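Phosphoprotein (Spring viremia of carp virus, PDB 7C5Z) probably serves as the polymerase cofactor and nucleoprotein chaperone in viral RNA replication, with the central domain present here forming a dimer. Local coordinates at residues D67-D70 and L76-F79; L11-G14 and V18-S21. One frame throughout, in Å; residues are numbered along the deposited sequence.

How the contacts relate
Contact 2 comes first along the chain: segments 11-14 and 18-21 belong to the loop that runs into strand 21-25, an outermost strand of the four-stranded antiparallel sheet. Contact 1 follows after helix 41-62 and is the hairpin of strands 67-70 and 76-81, with 67-70 at the other margin of the sheet. The centres of contact 1 and contact 2 lie 16 Å apart and the nearest atoms of the two about 7 Å, so they do not touch. Strand 28-33 connects them, pairing with 76-81 and receiving Val18 and Pro20, while Leu36 packs on both Leu11 and Leu76. Both contacts also reach the second subunit, which ties the sheet and its leading loop to the dimer.

Contact 1: residues D67-D70 and L76-F79; sequences DLFD and LEVF
Strands 67-70 and 76-79 run antiparallel, 157° between their directions and 4.7 Å apart at closest approach, with Asp67-Phe79 and Phe69-Glu77 as hydrogen-bonded pairs and Leu68-Val78 as a non-hydrogen-bonded pair between them. The shortest bond is from Phe69 N to Glu77 O at 2.7 Å; Phe79 N reaches Asp67 O at 2.8 Å. On the face carrying Leu68, Asp70, Leu76 and Val78, Leu68 sets its CG anti to the backbone N (chi1 172°), and its CD1 branch meets Val78 CG2 at 4.0 Å, the two side chains crossing at a slant. Farther along, Asp70 and Leu76 lie side by side, with Leu76 CD2 3.4 Å from Asp70 CG. The carboxylate of Asp70 turns its oxygens to other partners, OD2 to Ser48 on helix 41-62 and OD1 to the backbone N of Gln72 in the hairpin turn. On the opposite face of the sheet, Phe69 and Phe79 extend the same way, but the contact is ring edge against aliphatic carbon: Phe79 CB sits in the plane of the Phe69 ring, 3.7 Å from CE2. The Glu77 carboxylate stands almost perpendicular to the Phe69 ring, with OE2 4.2 Å from CD2, while OE1 forms a salt bridge with Arg32 on neighbouring strand 28-33. The hairpin therefore has two unlike faces. One is mostly aliphatic with Asp70 at its end: helix 41-62 packs on Leu68 and Val78 and holds the Asp70 carboxylate through Ser48, and the second subunit adds Leu54 on Val78. The other sets the edge of the Phe69 ring beside Phe79 CB and carries the acid of the buried residue Glu77, whose charge Arg32 probably offsets.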
ATOM      1  N   ASP A  67      -9.443  -0.988   8.032  1.00 17.07           N
ATOM      2  CA  ASP A  67      -9.010   0.317   8.530  1.00 18.74           C
ATOM      3  C   ASP A  67      -7.500   0.353   8.729  1.00 18.91           C
ATOM      4  O   ASP A  67      -6.826  -0.676   8.775  1.00 19.91           O
ATOM      5  CB  ASP A  67      -9.694   0.689   9.847  1.00 23.96           C
ATOM      6  CG  ASP A  67      -9.789   2.203  10.049  1.00 29.90           C
ATOM      7  OD1 ASP A  67      -9.412   2.983   9.131  1.00 28.43           O
ATOM      8  OD2 ASP A  67     -10.248   2.612  11.140  1.00 36.22           O
ATOM      9  N   LEU A  68      -6.984   1.568   8.873  1.00 19.18           N
ATOM     10  CA  LEU A  68      -5.561   1.815   9.029  1.00 17.99           C
ATOM     11  C   LEU A  68      -5.336   2.572  10.327  1.00 19.53           C
ATOM     12  O   LEU A  68      -6.074   3.520  10.629  1.00 19.93           O
ATOM     13  CB  LEU A  68      -5.027   2.629   7.851  1.00 18.95           C
ATOM     14  CG  LEU A  68      -3.594   3.121   7.958  1.00 21.40           C
ATOM     15  CD1 LEU A  68      -2.638   1.963   7.823  1.00 23.22           C
ATOM     16  CD2 LEU A  68      -3.360   4.192   6.889  1.00 24.64           C
ATOM     17  N   PHE A  69      -4.330   2.146  11.091  1.00 17.32           N
ATOM     18  CA  PHE A  69      -3.927   2.815  12.325  1.00 16.95           C
ATOM     19  C   PHE A  69      -2.519   3.373  12.144  1.00 18.77           C
ATOM     20  O   PHE A  69      -1.556   2.615  11.959  1.00 18.61           O
ATOM     21  CB  PHE A  69      -4.010   1.854  13.517  1.00 18.46           C
ATOM     22  CG  PHE A  69      -5.414   1.415  13.816  1.00 20.00           C
ATOM     23  CD1 PHE A  69      -6.239   2.215  14.588  1.00 24.33           C
ATOM     24  CD2 PHE A  69      -5.925   0.246  13.297  1.00 23.46           C
ATOM     25  CE1 PHE A  69      -7.549   1.840  14.859  1.00 27.10           C
ATOM     26  CE2 PHE A  69      -7.236  -0.138  13.568  1.00 25.63           C
ATOM     27  CZ  PHE A  69      -8.046   0.665  14.342  1.00 26.05           C
ATOM     28  N   ASP A  70      -2.412   4.699  12.183  1.00 19.38           N
ATOM     29  CA  ASP A  70      -1.159   5.420  11.984  1.00 19.14           C
ATOM     30  C   ASP A  70      -1.018   6.403  13.138  1.00 20.21           C
ATOM     31  O   ASP A  70      -1.884   7.267  13.316  1.00 20.40           O
ATOM     32  CB  ASP A  70      -1.195   6.135  10.624  1.00 18.41           C
ATOM     33  CG  ASP A  70       0.038   6.961  10.337  1.00 24.69           C
ATOM     34  OD1 ASP A  70       0.977   7.004  11.152  1.00 24.11           O
ATOM     35  OD2 ASP A  70       0.048   7.580   9.246  1.00 28.04           O
ATOM     36  N   LEU A  76       3.052   1.070  10.846  1.00 17.80           N
ATOM     37  CA  LEU A  76       1.698   1.243  10.327  1.00 19.21           C
ATOM     38  C   LEU A  76       0.957  -0.068  10.521  1.00 21.54           C
ATOM     39  O   LEU A  76       1.543  -1.144  10.363  1.00 21.15           O
ATOM     40  CB  LEU A  76       1.693   1.628   8.834  1.00 18.51           C
ATOM     41  CG  LEU A  76       2.339   2.987   8.508  1.00 18.48           C
ATOM     42  CD1 LEU A  76       2.672   3.121   7.019  1.00 23.23           C
ATOM     43  CD2 LEU A  76       1.439   4.131   8.991  1.00 19.84           C
ATOM     44  N   GLU A  77      -0.322   0.002  10.862  1.00 17.14           N
ATOM     45  CA  GLU A  77      -1.074  -1.206  11.184  1.00 17.44           C
ATOM     46  C   GLU A  77      -2.409  -1.214  10.457  1.00 21.78           C
ATOM     47  O   GLU A  77      -3.148  -0.227  10.497  1.00 19.78           O
ATOM     48  CB  GLU A  77      -1.287  -1.304  12.690  1.00 20.07           C
ATOM     49  CG  GLU A  77      -2.017  -2.536  13.133  1.00 23.04           C
ATOM     50  CD  GLU A  77      -2.069  -2.618  14.636  1.00 27.71           C
ATOM     51  OE1 GLU A  77      -1.245  -3.349  15.210  1.00 29.26           O
ATOM     52  OE2 GLU A  77      -2.925  -1.931  15.246  1.00 30.19           O
ATOM     53  N   VAL A  78      -2.722  -2.322   9.789  1.00 17.75           N
ATOM     54  CA  VAL A  78      -3.981  -2.481   9.065  1.00 17.43           C
ATOM     55  C   VAL A  78      -4.862  -3.465   9.828  1.00 20.00           C
ATOM     56  O   VAL A  78      -4.378  -4.507  10.288  1.00 20.36           O
ATOM     57  CB  VAL A  78      -3.744  -2.950   7.623  1.00 19.40           C
ATOM     58  CG1 VAL A  78      -5.064  -3.187   6.899  1.00 22.66           C
ATOM     59  CG2 VAL A  78      -2.925  -1.907   6.863  1.00 21.44           C
ATOM     60  N   PHE A  79      -6.145  -3.124   9.987  1.00 17.35           N
ATOM     61  CA  PHE A  79      -7.128  -4.004  10.615  1.00 16.36           C
ATOM     62  C   PHE A  79      -8.023  -4.625   9.547  1.00 16.73           C
ATOM     63  O   PHE A  79      -8.649  -3.911   8.752  1.00 18.15           O
ATOM     64  CB  PHE A  79      -7.965  -3.245  11.648  1.00 17.15           C
ATOM     65  CG  PHE A  79      -9.092  -4.040  12.214  1.00 20.59           C
ATOM     66  CD1 PHE A  79      -8.853  -5.042  13.144  1.00 21.20           C
ATOM     67  CD2 PHE A  79     -10.400  -3.789  11.816  1.00 22.44           C
ATOM     68  CE1 PHE A  79      -9.900  -5.777  13.679  1.00 23.69           C
ATOM     69  CE2 PHE A  79     -11.456  -4.533  12.348  1.00 24.47           C
ATOM     70  CZ  PHE A  79     -11.210  -5.510  13.266  1.00 22.57           C
TER

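Contact 2: residues L11-G14 and V18-S21; sequences LGFG and VMPS
With CG placed beside the backbone N and anti to the carbonyl carbon in both residues, Phe13 (chi1 -42°) and selenomethionine Met19 (chi1 -71°) bring the ring face of one against the first carbons of the other. Met19 CB stands 3.6 Å from the centroid of the Phe13 ring and only 6° off its normal, a CH-pi contact almost exactly over the centre. Met19 CG follows over the same face, 3.7 Å from Phe13 CG. Bends at chi2 and chi3 then carry the selenium end away, so the methylene carbons do the touching. Deeper in, Leu11 CD1 meets Val18 CG2 at 4.1 Å. Leu11 also packs on Leu36 and Val39, and on Leu46 of the second subunit, while Val18 lies against Tyr33 of its own chain and against Lys49 of the second subunit. Asp10 OD1 accepts hydrogen bonds from the backbone N of Gly12 and of Gly14, pinning the turn from which Phe13 projects. Dispersion between apolar groups, with the CH-pi contact, holds the two segments together: Leu11, buried, meets the partly exposed Val18, both also packing on the second subunit, and the exposed Phe13 ring packs by one face on Met19.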
ATOM      1  N   LEU A  11      14.340  -2.167   6.605  1.00 24.83           N
ATOM      2  CA  LEU A  11      13.442  -1.981   7.739  1.00 25.31           C
ATOM      3  C   LEU A  11      13.715  -2.958   8.867  1.00 27.41           C
ATOM      4  O   LEU A  11      12.952  -2.991   9.837  1.00 29.90           O
ATOM      5  CB  LEU A  11      11.989  -2.142   7.291  1.00 23.92           C
ATOM      6  CG  LEU A  11      11.546  -1.373   6.051  1.00 22.18           C
ATOM      7  CD1 LEU A  11      10.104  -1.718   5.716  1.00 24.22           C
ATOM      8  CD2 LEU A  11      11.708   0.112   6.298  1.00 23.27           C
ATOM      9  N   GLY A  12      14.758  -3.771   8.750  1.00 29.47           N
ATOM     10  CA  GLY A  12      15.049  -4.803   9.730  1.00 29.76           C
ATOM     11  C   GLY A  12      14.968  -6.213   9.192  1.00 32.50           C
ATOM     12  O   GLY A  12      15.263  -7.160   9.937  1.00 33.28           O
ATOM     13  N   PHE A  13      14.603  -6.406   7.925  1.00 27.44           N
ATOM     14  CA  PHE A  13      14.438  -7.736   7.350  1.00 29.48           C
ATOM     15  C   PHE A  13      15.397  -7.987   6.198  1.00 31.55           C
ATOM     16  O   PHE A  13      15.302  -9.032   5.541  1.00 35.46           O
ATOM     17  CB  PHE A  13      12.993  -7.934   6.881  1.00 31.55           C
ATOM     18  CG  PHE A  13      11.971  -7.393   7.841  1.00 31.93           C
ATOM     19  CD1 PHE A  13      11.638  -8.105   8.984  1.00 38.02           C
ATOM     20  CD2 PHE A  13      11.359  -6.169   7.609  1.00 31.22           C
ATOM     21  CE1 PHE A  13      10.707  -7.614   9.880  1.00 33.84           C
ATOM     22  CE2 PHE A  13      10.424  -5.666   8.506  1.00 33.04           C
ATOM     23  CZ  PHE A  13      10.098  -6.392   9.639  1.00 32.28           C
ATOM     24  N   GLY A  14      16.307  -7.061   5.933  1.00 29.95           N
ATOM     25  CA  GLY A  14      17.166  -7.129   4.775  1.00 34.86           C
ATOM     26  C   GLY A  14      16.844  -6.016   3.799  1.00 35.81           C
ATOM     27  O   GLY A  14      15.712  -5.522   3.740  1.00 29.01           O
ATOM     28  N   VAL A  18      10.035  -6.036   2.752  1.00 24.90           N
ATOM     29  CA  VAL A  18       8.947  -5.607   3.621  1.00 24.46           C
ATOM     30  C   VAL A  18       8.305  -6.858   4.200  1.00 23.71           C
ATOM     31  O   VAL A  18       7.912  -7.757   3.447  1.00 28.87           O
ATOM     32  CB  VAL A  18       7.902  -4.776   2.855  1.00 23.77           C
ATOM     33  CG1 VAL A  18       6.682  -4.520   3.744  1.00 26.11           C
ATOM     34  CG2 VAL A  18       8.508  -3.465   2.357  1.00 25.11           C
HETATM   35  N   MSE A  19       8.201  -6.916   5.523  1.00 24.66           N
HETATM   36  CA  MSE A  19       7.569  -8.055   6.178  1.00 23.64           C
HETATM   37  C   MSE A  19       6.476  -7.573   7.125  1.00 24.07           C
HETATM   38  O   MSE A  19       6.706  -6.658   7.903  1.00 26.29           O
HETATM   39  CB  MSE A  19       8.593  -8.874   6.974  1.00 26.90           C
HETATM   40  CG  MSE A  19       9.591  -9.674   6.154  1.00 35.15           C
HETATM   41 SE   MSE A  19       8.808 -11.118   5.087  1.00 62.87          SE
HETATM   42  CE  MSE A  19       7.913 -12.052   6.519  1.00 22.93           C
ATOM     43  N   PRO A  20       5.308  -8.196   7.061  1.00 19.94           N
ATOM     44  CA  PRO A  20       4.240  -7.936   8.030  1.00 23.15           C
ATOM     45  C   PRO A  20       4.350  -8.852   9.241  1.00 19.94           C
ATOM     46  O   PRO A  20       4.992  -9.900   9.194  1.00 20.89           O
ATOM     47  CB  PRO A  20       2.974  -8.263   7.220  1.00 22.66           C
ATOM     48  CG  PRO A  20       3.426  -9.385   6.314  1.00 25.50           C
ATOM     49  CD  PRO A  20       4.886  -9.126   5.994  1.00 24.50           C
ATOM     50  N   SER A  21       3.741  -8.413  10.346  1.00 19.07           N
ATOM     51  CA  SER A  21       3.551  -9.217  11.550  1.00 20.19           C
ATOM     52  C   SER A  21       2.047  -9.326  11.760  1.00 19.85           C
ATOM     53  O   SER A  21       1.357  -8.303  11.808  1.00 21.46           O
ATOM     54  CB  SER A  21       4.234  -8.572  12.757  1.00 25.16           C
ATOM     55  OG  SER A  21       4.023  -9.331  13.927  1.00 27.73           O
TER